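Probable FAD-dependent oxidoreductase PA4991 (Pseudomonas aeruginosa PAO1, PDB 5EZ7) probably functions as a monomeric FAD-dependent oxidoreductase of the DAO family, with an unknown physiological substrate and no amino-acid oxidase or glycerol-3-phosphate dehydrogenase activity. Local coordinates at residues I10-G15 and A24-A29; L204-G207 and A212-R215; A331-Q336 and C358-E363. One frame throughout, in Å; residues are numbered along the deposited sequence.

Contact 1: residues I10-G15 and A24-A29. With FAD (flavin-adenine dinucleotide), chain B.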
loop_
_atom_site.group_PDB
_atom_site.type_symbol
_atom_site.label_atom_id
_atom_site.label_comp_id
_atom_site.label_asym_id
_atom_site.label_seq_id
_atom_site.Cartn_x
_atom_site.Cartn_y
_atom_site.Cartn_z
ATOM N N ILE A 10 -7.674 16.983 12.138
ATOM C CA ILE A 10 -6.696 15.869 12.153
ATOM C C ILE A 10 -5.559 16.183 11.203
ATOM O O ILE A 10 -5.782 16.571 10.052
ATOM C CB ILE A 10 -7.345 14.472 11.919
ATOM C CG1 ILE A 10 -8.261 14.122 13.107
ATOM C CG2 ILE A 10 -6.307 13.359 11.931
ATOM C CD1 ILE A 10 -9.657 14.480 12.809
ATOM N N LEU A 11 -4.350 16.087 11.732
ATOM C CA LEU A 11 -3.112 16.283 11.000
ATOM C C LEU A 11 -2.473 14.900 10.757
ATOM O O LEU A 11 -2.179 14.217 11.719
ATOM C CB LEU A 11 -2.228 17.155 11.866
ATOM C CG LEU A 11 -0.794 17.467 11.492
ATOM C CD1 LEU A 11 -0.621 17.980 10.071
ATOM C CD2 LEU A 11 -0.271 18.471 12.550
ATOM N N ILE A 12 -2.342 14.454 9.508
ATOM C CA ILE A 12 -1.826 13.128 9.156
ATOM C C ILE A 12 -0.378 13.314 8.636
ATOM O O ILE A 12 -0.122 14.248 7.873
ATOM C CB ILE A 12 -2.639 12.479 8.000
ATOM C CG1 ILE A 12 -4.144 12.609 8.142
ATOM C CG2 ILE A 12 -2.313 10.993 7.792
ATOM C CD1 ILE A 12 -4.677 12.076 9.390
ATOM N N VAL A 13 0.563 12.458 9.057
ATOM C CA VAL A 13 1.950 12.512 8.564
ATOM C C VAL A 13 2.188 11.226 7.785
ATOM O O VAL A 13 2.125 10.114 8.334
ATOM C CB VAL A 13 2.996 12.667 9.693
ATOM C CG1 VAL A 13 4.426 12.722 9.140
ATOM C CG2 VAL A 13 2.720 13.924 10.505
ATOM N N GLY A 14 2.399 11.382 6.490
ATOM C CA GLY A 14 2.646 10.280 5.610
ATOM C C GLY A 14 1.530 10.040 4.630
ATOM O O GLY A 14 0.454 9.686 5.038
ATOM N N GLY A 15 1.823 10.214 3.337
ATOM C CA GLY A 15 0.888 10.012 2.231
ATOM C C GLY A 15 1.145 8.765 1.386
ATOM O O GLY A 15 1.267 8.829 0.170
ATOM N N ALA A 24 -9.079 10.553 3.162
ATOM C CA ALA A 24 -10.261 10.628 2.353
ATOM C C ALA A 24 -11.539 10.320 3.172
ATOM O O ALA A 24 -12.546 10.996 3.012
ATOM C CB ALA A 24 -10.119 9.685 1.184
ATOM N N ARG A 25 -11.485 9.301 4.014
ATOM C CA ARG A 25 -12.548 8.990 4.948
ATOM C C ARG A 25 -12.925 10.166 5.883
ATOM O O ARG A 25 -14.121 10.475 6.072
ATOM C CB ARG A 25 -12.149 7.763 5.785
ATOM C CG ARG A 25 -12.239 6.440 5.007
ATOM C CD ARG A 25 -13.646 5.809 5.000
ATOM N NE ARG A 25 -13.978 5.431 6.380
ATOM C CZ ARG A 25 -13.514 4.345 7.024
ATOM N NH1 ARG A 25 -12.744 3.404 6.427
ATOM N NH2 ARG A 25 -13.840 4.182 8.293
ATOM N N LEU A 26 -11.902 10.813 6.462
ATOM C CA LEU A 26 -12.114 11.882 7.416
ATOM C C LEU A 26 -12.794 13.099 6.778
ATOM O O LEU A 26 -13.819 13.610 7.312
ATOM C CB LEU A 26 -10.814 12.270 8.099
ATOM C CG LEU A 26 -10.294 11.235 9.109
ATOM C CD1 LEU A 26 -8.944 11.624 9.658
ATOM C CD2 LEU A 26 -11.233 10.967 10.282
ATOM N N ARG A 27 -12.260 13.520 5.632
ATOM C CA ARG A 27 -12.857 14.588 4.848
ATOM C C ARG A 27 -14.281 14.288 4.448
ATOM O O ARG A 27 -15.138 15.154 4.470
ATOM C CB ARG A 27 -12.089 14.760 3.582
ATOM C CG ARG A 27 -10.753 15.395 3.808
ATOM C CD ARG A 27 -10.061 15.573 2.455
ATOM N NE ARG A 27 -10.507 16.768 1.761
ATOM C CZ ARG A 27 -10.219 18.000 2.180
ATOM N NH1 ARG A 27 -9.507 18.215 3.295
ATOM N NH2 ARG A 27 -10.624 19.020 1.477
ATOM N N ARG A 28 -14.526 13.042 4.081
ATOM C CA ARG A 28 -15.870 12.621 3.728
ATOM C C ARG A 28 -16.799 12.714 4.928
ATOM O O ARG A 28 -17.937 13.109 4.788
ATOM C CB ARG A 28 -15.856 11.200 3.210
ATOM C CG ARG A 28 -17.109 10.850 2.451
ATOM C CD ARG A 28 -17.051 9.394 2.045
ATOM N NE ARG A 28 -18.349 8.926 1.566
ATOM C CZ ARG A 28 -18.594 8.321 0.401
ATOM N NH1 ARG A 28 -19.844 7.942 0.128
ATOM N NH2 ARG A 28 -17.642 8.096 -0.499
ATOM N N ALA A 29 -16.296 12.360 6.109
ATOM C CA ALA A 29 -17.068 12.474 7.332
ATOM C C ALA A 29 -17.185 13.927 7.847
ATOM O O ALA A 29 -17.724 14.124 8.923
ATOM C CB ALA A 29 -16.487 11.547 8.414
HETATM P PA FAD B . 3.991 3.719 2.859
HETATM O O1A FAD B . 3.367 3.395 1.541
HETATM O O2A FAD B . 5.416 3.340 3.145
HETATM O O5B FAD B . 3.796 5.278 3.077
HETATM C C5B FAD B . 4.462 5.992 4.100
HETATM C C4B FAD B . 4.595 7.413 3.593
HETATM O O4B FAD B . 5.085 8.250 4.653
HETATM C C3B FAD B . 5.568 7.501 2.414
HETATM O O3B FAD B . 4.944 8.104 1.279
HETATM C C2B FAD B . 6.707 8.339 2.964
HETATM O O2B FAD B . 7.351 9.177 2.007
HETATM C C1B FAD B . 6.028 9.134 4.082
HETATM N N9A FAD B . 6.954 9.564 5.136
HETATM C C8A FAD B . 7.922 8.822 5.703
HETATM N N7A FAD B . 8.576 9.549 6.626
HETATM C C5A FAD B . 8.020 10.766 6.663
HETATM C C6A FAD B . 8.259 12.001 7.421
HETATM N N6A FAD B . 9.237 12.020 8.339
HETATM N N1A FAD B . 7.472 13.063 7.183
HETATM C C2A FAD B . 6.493 13.015 6.260
HETATM N N3A FAD B . 6.221 11.918 5.523
HETATM C C4A FAD B . 6.948 10.785 5.681
HETATM N N1 FAD B . -0.235 -5.427 0.530
HETATM C C2 FAD B . -1.335 -5.955 -0.049
HETATM O O2 FAD B . -2.436 -5.864 0.545
HETATM N N3 FAD B . -1.292 -6.575 -1.241
HETATM C C4 FAD B . -0.163 -6.715 -1.930
HETATM O O4 FAD B . -0.149 -7.284 -3.040
HETATM C C4X FAD B . 1.076 -6.166 -1.367
HETATM N N5 FAD B . 2.249 -6.281 -2.017
HETATM C C5X FAD B . 3.376 -5.762 -1.495
HETATM C C6 FAD B . 4.563 -5.887 -2.207
HETATM C C7 FAD B . 5.740 -5.367 -1.710
HETATM C C7M FAD B . 7.004 -5.499 -2.504
HETATM C C8 FAD B . 5.730 -4.643 -0.413
HETATM C C8M FAD B . 6.985 -4.038 0.179
HETATM C C9 FAD B . 4.549 -4.530 0.297
HETATM C C9A FAD B . 3.355 -5.062 -0.186
HETATM N N10 FAD B . 2.122 -4.953 0.517
HETATM C C10 FAD B . 0.963 -5.486 -0.060
HETATM C "C1'" FAD B . 2.022 -4.258 1.790
HETATM C "C2'" FAD B . 1.744 -2.792 1.504
HETATM O "O2'" FAD B . 2.571 -2.296 0.443
HETATM C "C3'" FAD B . 1.921 -1.951 2.760
HETATM O "O3'" FAD B . 1.283 -2.628 3.862
HETATM C "C4'" FAD B . 1.298 -0.569 2.583
HETATM O "O4'" FAD B . 1.514 -0.056 1.268
HETATM C "C5'" FAD B . 1.870 0.428 3.573
HETATM O "O5'" FAD B . 1.141 1.658 3.471
HETATM P P FAD B . 1.623 2.914 4.333
HETATM O O1P FAD B . 0.908 4.139 3.827
HETATM O O2P FAD B . 1.501 2.510 5.759
HETATM O O3P FAD B . 3.200 2.967 4.042
#
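Strand 10-13 and the last turns of helix 17-28 face each other through Ile10 and Leu26, whose CA atoms lie 8.2 Å apart, with no hydrogen bond joining the two segments. Everything that touches is aliphatic and buried. The CD1 methyl of Leu26 does the work on the helix side: it comes within 3.9 Å of Ile10 CG2 and lies almost as near to Ile10 CB, the two side chains crossing at about a right angle. With CG1 of Ile10 anti to the carbonyl carbon (chi1 -66°), CG2 takes the position anti to the backbone N and meets the leucine methyl. One strand repeat further on, Ile12 CD1 reaches Leu26 CD1 more loosely, at 4.3 Å. Helix 350-364 closes over the group, laying Leu361 against both Ile10 and Leu26. Val13 belongs to the other side of the strand, where its CG1 lies 3.6 Å from C2A of the FAD adenine. The strand then runs into glycines: Gly14, having no side chain, lets its CA come to 3.3 Å from the ribose O4B of FAD, and Gly15 N is hydrogen-bonded to Glu37. Strand, glycine turn and helix, followed by strand 33-37, make the beta-alpha-beta unit of a Rossmann-type dinucleotide-binding fold, with Gly14 as the first glycine of what fits a GxGxxG pattern.

Contact 2: residues L204-G207 and A212-R215. With FAD (flavin-adenine dinucleotide), chain B.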
loop_
_atom_site.group_PDB
_atom_site.type_symbol
_atom_site.label_atom_id
_atom_site.label_comp_id
_atom_site.label_asym_id
_atom_site.label_seq_id
_atom_site.Cartn_x
_atom_site.Cartn_y
_atom_site.Cartn_z
ATOM N N LEU A 204 0.269 9.389 12.789
ATOM C CA LEU A 204 1.496 8.959 12.074
ATOM C C LEU A 204 1.235 7.707 11.249
ATOM O O LEU A 204 1.144 6.587 11.793
ATOM C CB LEU A 204 2.628 8.696 13.046
ATOM C CG LEU A 204 2.934 9.780 14.045
ATOM C CD1 LEU A 204 4.151 9.370 14.851
ATOM C CD2 LEU A 204 3.185 11.088 13.340
ATOM N N SER A 205 1.077 7.920 9.934
ATOM C CA SER A 205 0.935 6.851 8.935
ATOM C C SER A 205 2.121 6.937 7.951
ATOM O O SER A 205 1.954 6.930 6.733
ATOM C CB SER A 205 -0.403 6.987 8.203
ATOM O OG SER A 205 -0.505 8.274 7.640
ATOM N N ALA A 206 3.324 7.007 8.508
ATOM C CA ALA A 206 4.518 7.320 7.742
ATOM C C ALA A 206 5.353 6.087 7.385
ATOM O O ALA A 206 6.456 6.222 6.920
ATOM C CB ALA A 206 5.366 8.351 8.466
ATOM N N GLY A 207 4.787 4.897 7.512
ATOM C CA GLY A 207 5.429 3.673 7.125
ATOM C C GLY A 207 6.666 3.461 7.934
ATOM O O GLY A 207 6.648 3.574 9.150
ATOM N N ALA A 212 11.543 7.056 13.306
ATOM C CA ALA A 212 12.220 8.368 13.539
ATOM C C ALA A 212 11.271 9.501 13.967
ATOM O O ALA A 212 11.652 10.374 14.740
ATOM C CB ALA A 212 12.995 8.784 12.281
ATOM N N LEU A 213 10.050 9.514 13.452
ATOM C CA LEU A 213 9.034 10.439 13.978
ATOM C C LEU A 213 8.697 10.183 15.458
ATOM O O LEU A 213 8.536 11.141 16.236
ATOM C CB LEU A 213 7.766 10.380 13.168
ATOM C CG LEU A 213 7.869 11.034 11.791
ATOM C CD1 LEU A 213 6.729 10.557 10.905
ATOM C CD2 LEU A 213 7.858 12.538 11.932
ATOM N N LEU A 214 8.560 8.917 15.842
ATOM C CA LEU A 214 8.373 8.601 17.243
ATOM C C LEU A 214 9.546 9.103 18.076
ATOM O O LEU A 214 9.322 9.735 19.094
ATOM C CB LEU A 214 8.094 7.117 17.470
ATOM C CG LEU A 214 6.737 6.661 16.925
ATOM C CD1 LEU A 214 6.694 5.154 16.953
ATOM C CD2 LEU A 214 5.549 7.216 17.703
ATOM N N ARG A 215 10.779 8.902 17.610
ATOM C CA ARG A 215 11.960 9.390 18.369
ATOM C C ARG A 215 11.961 10.896 18.503
ATOM O O ARG A 215 12.255 11.408 19.572
ATOM C CB ARG A 215 13.282 8.930 17.769
ATOM C CG ARG A 215 13.841 7.687 18.451
ATOM C CD ARG A 215 14.950 7.042 17.627
ATOM N NE ARG A 215 14.799 5.577 17.543
ATOM C CZ ARG A 215 15.156 4.801 16.505
ATOM N NH1 ARG A 215 15.670 5.301 15.363
ATOM N NH2 ARG A 215 14.973 3.484 16.601
HETATM P PA FAD B . 3.991 3.719 2.859
HETATM O O1A FAD B . 3.367 3.395 1.541
HETATM O O2A FAD B . 5.416 3.340 3.145
HETATM O O5B FAD B . 3.796 5.278 3.077
HETATM C C5B FAD B . 4.462 5.992 4.100
HETATM C C4B FAD B . 4.595 7.413 3.593
HETATM O O4B FAD B . 5.085 8.250 4.653
HETATM C C3B FAD B . 5.568 7.501 2.414
HETATM O O3B FAD B . 4.944 8.104 1.279
HETATM C C2B FAD B . 6.707 8.339 2.964
HETATM O O2B FAD B . 7.351 9.177 2.007
HETATM C C1B FAD B . 6.028 9.134 4.082
HETATM N N9A FAD B . 6.954 9.564 5.136
HETATM C C8A FAD B . 7.922 8.822 5.703
HETATM N N7A FAD B . 8.576 9.549 6.626
HETATM C C5A FAD B . 8.020 10.766 6.663
HETATM C C6A FAD B . 8.259 12.001 7.421
HETATM N N6A FAD B . 9.237 12.020 8.339
HETATM N N1A FAD B . 7.472 13.063 7.183
HETATM C C2A FAD B . 6.493 13.015 6.260
HETATM N N3A FAD B . 6.221 11.918 5.523
HETATM C C4A FAD B . 6.948 10.785 5.681
HETATM N N1 FAD B . -0.235 -5.427 0.530
HETATM C C2 FAD B . -1.335 -5.955 -0.049
HETATM O O2 FAD B . -2.436 -5.864 0.545
HETATM N N3 FAD B . -1.292 -6.575 -1.241
HETATM C C4 FAD B . -0.163 -6.715 -1.930
HETATM O O4 FAD B . -0.149 -7.284 -3.040
HETATM C C4X FAD B . 1.076 -6.166 -1.367
HETATM N N5 FAD B . 2.249 -6.281 -2.017
HETATM C C5X FAD B . 3.376 -5.762 -1.495
HETATM C C6 FAD B . 4.563 -5.887 -2.207
HETATM C C7 FAD B . 5.740 -5.367 -1.710
HETATM C C7M FAD B . 7.004 -5.499 -2.504
HETATM C C8 FAD B . 5.730 -4.643 -0.413
HETATM C C8M FAD B . 6.985 -4.038 0.179
HETATM C C9 FAD B . 4.549 -4.530 0.297
HETATM C C9A FAD B . 3.355 -5.062 -0.186
HETATM N N10 FAD B . 2.122 -4.953 0.517
HETATM C C10 FAD B . 0.963 -5.486 -0.060
HETATM C "C1'" FAD B . 2.022 -4.258 1.790
HETATM C "C2'" FAD B . 1.744 -2.792 1.504
HETATM O "O2'" FAD B . 2.571 -2.296 0.443
HETATM C "C3'" FAD B . 1.921 -1.951 2.760
HETATM O "O3'" FAD B . 1.283 -2.628 3.862
HETATM C "C4'" FAD B . 1.298 -0.569 2.583
HETATM O "O4'" FAD B . 1.514 -0.056 1.268
HETATM C "C5'" FAD B . 1.870 0.428 3.573
HETATM O "O5'" FAD B . 1.141 1.658 3.471
HETATM P P FAD B . 1.623 2.914 4.333
HETATM O O1P FAD B . 0.908 4.139 3.827
HETATM O O2P FAD B . 1.501 2.510 5.759
HETATM O O3P FAD B . 3.200 2.967 4.042
#
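This is a buried, wholly apolar contact between the end of strand 201-204 with the loop after it, and helix 210-216, beside the adenine end of FAD. Leu204, Ala206, Leu213 and Leu214 carry it, and no hydrogen bond crosses between the segments. The nearest approach is that of the Ala206 methyl to one branch of Leu213, 3.6 Å from CB to CD1. Leu204 meets the helix through its CD1 branch, which touches two consecutive residues, 3.8 Å from Leu214 CD2 and 4.1 Å from Leu213 CB. It crosses both leucine side chains obliquely. Leu213 carries CG anti to its carbonyl carbon (chi1 -73°), and the isobutyl group thereby extends from the helix to the cofactor, with CG 3.8 Å from the adenine amino nitrogen N6A. Strand, turn and helix follow one another here as a strand-turn-helix element of the Rossmann-type FAD domain, and the loop between them runs beside the adenosine. Ala206 O lies 3.2 Å from C8A of the adenine, and the Ala206 methyl is also close to this carbon. Gly207 N stands 3.6 Å from the ribose carbon C5B. At Gly207, beside the FAD phosphate, the backbone has positive phi (62°). The loop is held on its other flank by Ser205, whose OG is hydrogen-bonded to the carbonyl oxygens of Val13 and Gly14, while Asn210 OD1 accepts a hydrogen bond from Ala206 N. Beyond Leu204 and Leu214, strand 339-343 supplies Leu339 and Val341, which touch both leucines.

Contact 3: residues A331-Q336 and C358-E363; sequences AFLAEQ and CARLEE
Glu335 and Arg360 reach for each other at about a right angle between strand 332-336, the edge strand of the six-stranded Rossmann-type sheet, and helix 350-364, which packs on that sheet. Their CA atoms are 9.4 Å apart, so long side chains have to span the distance. Glu335 is extended beyond CG, whereas Arg360 is bent twice, at chi2 (-92°) and again at chi3, which brings the guanidinium round to the carboxylate. The two flat groups do not lie in one plane but are turned 47° from each other. A salt bridge links Glu335 OE2 to Arg360 NH1, modelled at 2.9 Å, although OE2 is placed too close to the arginine chain for its exact position to be trusted. Leu333 lies on the same side of the strand as Glu335 and supplies the apolar part of the contact, its CD2 methyl resting 4.2 Å from Arg360 CG. The methylene part of the arginine thus passes beside the leucine while its charged end goes on to the glutamate. Leu333 also touches Arg356 and Val357, one turn earlier on the helix. Asp364, just past the segment, forms another salt bridge with Arg360 NH1. The network is completed within the helix, where Arg360 NH2 meets Glu363 OE1 at 2.9 Å in a salt bridge whose hydrogen bond is weak and bent to 123°.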
loop_
_atom_site.group_PDB
_atom_site.type_symbol
_atom_site.label_atom_id
_atom_site.label_comp_id
_atom_site.label_asym_id
_atom_site.label_seq_id
_atom_site.Cartn_x
_atom_site.Cartn_y
_atom_site.Cartn_z
ATOM N N ALA A 331 -5.051 -4.169 10.782
ATOM C CA ALA A 331 -4.220 -2.999 10.871
ATOM C C ALA A 331 -3.803 -2.891 12.324
ATOM O O ALA A 331 -4.442 -3.473 13.187
ATOM C CB ALA A 331 -5.007 -1.763 10.455
ATOM N N PHE A 332 -2.706 -2.190 12.575
ATOM C CA PHE A 332 -2.246 -1.900 13.943
ATOM C C PHE A 332 -2.337 -0.372 14.238
ATOM O O PHE A 332 -1.898 0.479 13.426
ATOM C CB PHE A 332 -0.809 -2.413 14.123
ATOM C CG PHE A 332 -0.192 -2.034 15.440
ATOM C CD1 PHE A 332 0.422 -0.797 15.615
ATOM C CD2 PHE A 332 -0.286 -2.887 16.539
ATOM C CE1 PHE A 332 0.948 -0.461 16.847
ATOM C CE2 PHE A 332 0.218 -2.521 17.782
ATOM C CZ PHE A 332 0.851 -1.322 17.928
ATOM N N LEU A 333 -2.877 -0.037 15.400
ATOM C CA LEU A 333 -2.911 1.330 15.876
ATOM C C LEU A 333 -2.590 1.405 17.344
ATOM O O LEU A 333 -3.036 0.573 18.104
ATOM C CB LEU A 333 -4.288 1.923 15.649
ATOM C CG LEU A 333 -4.488 3.420 15.938
ATOM C CD1 LEU A 333 -3.584 4.312 15.143
ATOM C CD2 LEU A 333 -5.920 3.770 15.609
ATOM N N ALA A 334 -1.826 2.422 17.721
ATOM C CA ALA A 334 -1.556 2.760 19.096
ATOM C C ALA A 334 -1.711 4.268 19.332
ATOM O O ALA A 334 -1.701 5.065 18.382
ATOM C CB ALA A 334 -0.151 2.354 19.421
ATOM N N GLU A 335 -1.796 4.660 20.596
ATOM C CA GLU A 335 -1.852 6.060 20.969
ATOM C C GLU A 335 -1.123 6.406 22.231
ATOM O O GLU A 335 -1.012 5.610 23.075
ATOM C CB GLU A 335 -3.295 6.505 21.155
ATOM C CG GLU A 335 -4.170 5.474 21.810
ATOM C CD GLU A 335 -5.582 5.980 22.026
ATOM O OE1 GLU A 335 -5.812 7.196 22.290
ATOM O OE2 GLU A 335 -6.482 5.134 21.950
ATOM N N GLN A 336 -0.643 7.638 22.308
ATOM C CA GLN A 336 -0.137 8.257 23.509
ATOM C C GLN A 336 -0.683 9.715 23.487
ATOM O O GLN A 336 -0.341 10.511 22.619
ATOM C CB GLN A 336 1.394 8.165 23.527
ATOM C CG GLN A 336 2.112 8.997 24.601
ATOM C CD GLN A 336 2.139 8.352 25.996
ATOM O OE1 GLN A 336 2.775 7.327 26.179
ATOM N NE2 GLN A 336 1.476 8.977 26.990
ATOM N N CYS A 358 -10.987 6.032 13.197
ATOM C CA CYS A 358 -12.313 6.668 13.328
ATOM C C CYS A 358 -13.037 6.214 14.609
ATOM O O CYS A 358 -13.680 7.033 15.258
ATOM C CB CYS A 358 -13.198 6.443 12.092
ATOM S SG CYS A 358 -12.606 7.356 10.643
ATOM N N ALA A 359 -12.874 4.951 15.004
ATOM C CA ALA A 359 -13.447 4.475 16.268
ATOM C C ALA A 359 -12.791 5.097 17.508
ATOM O O ALA A 359 -13.440 5.228 18.524
ATOM C CB ALA A 359 -13.407 2.953 16.358
ATOM N N ARG A 360 -11.512 5.447 17.443
ATOM C CA ARG A 360 -10.885 6.200 18.535
ATOM C C ARG A 360 -11.447 7.581 18.636
ATOM O O ARG A 360 -11.657 8.063 19.720
ATOM C CB ARG A 360 -9.385 6.321 18.345
ATOM C CG ARG A 360 -8.699 4.994 18.553
ATOM C CD ARG A 360 -8.226 4.768 19.979
ATOM N NE ARG A 360 -9.290 4.390 20.912
ATOM C CZ ARG A 360 -9.679 5.063 22.011
ATOM N NH1 ARG A 360 -9.117 6.223 22.397
ATOM N NH2 ARG A 360 -10.665 4.557 22.750
ATOM N N LEU A 361 -11.646 8.219 17.487
ATOM C CA LEU A 361 -12.176 9.568 17.424
ATOM C C LEU A 361 -13.605 9.564 17.926
ATOM O O LEU A 361 -13.977 10.396 18.732
ATOM C CB LEU A 361 -12.156 10.112 16.006
ATOM C CG LEU A 361 -10.798 10.222 15.320
ATOM C CD1 LEU A 361 -10.974 10.713 13.885
ATOM C CD2 LEU A 361 -9.886 11.157 16.095
ATOM N N GLU A 362 -14.379 8.637 17.397
ATOM C CA GLU A 362 -15.712 8.328 17.840
ATOM C C GLU A 362 -15.794 8.057 19.370
ATOM O O GLU A 362 -16.607 8.685 20.058
ATOM C CB GLU A 362 -16.220 7.129 17.006
ATOM C CG GLU A 362 -17.483 6.437 17.470
ATOM C CD GLU A 362 -18.577 7.414 17.886
ATOM O OE1 GLU A 362 -18.798 8.420 17.149
ATOM O OE2 GLU A 362 -19.201 7.185 18.964
ATOM N N GLU A 363 -14.972 7.153 19.908
ATOM C CA GLU A 363 -15.007 6.882 21.338
ATOM C C GLU A 363 -14.579 8.110 22.187
ATOM O O GLU A 363 -15.141 8.360 23.255
ATOM C CB GLU A 363 -14.188 5.647 21.714
ATOM C CG GLU A 363 -14.327 5.351 23.221
ATOM C CD GLU A 363 -13.860 3.979 23.682
ATOM O OE1 GLU A 363 -13.253 3.222 22.873
ATOM O OE2 GLU A 363 -14.117 3.671 24.874
#

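The three contacts follow one another along the chain, and each packs part of the six-stranded mixed sheet against a helix: contact 1 uses strand 10-13 and helix 17-28, contact 2 the end of strand 201-204 and helix 210-216, contact 3 edge strand 332-336 and helix 350-364. Contacts 1 and 2, with centres about 16 Å apart, meet at Val13 and Ser205, and both touch FAD. Contacts 1 and 3, with centres about 13 Å apart, are joined where Leu26 packs on Leu361 and Cys358. Contacts 2 and 3 do not touch, their nearest atoms being about 6 Å apart. Contact 1 thus touches both the FAD-lining loop of contact 2 and the helix of contact 3.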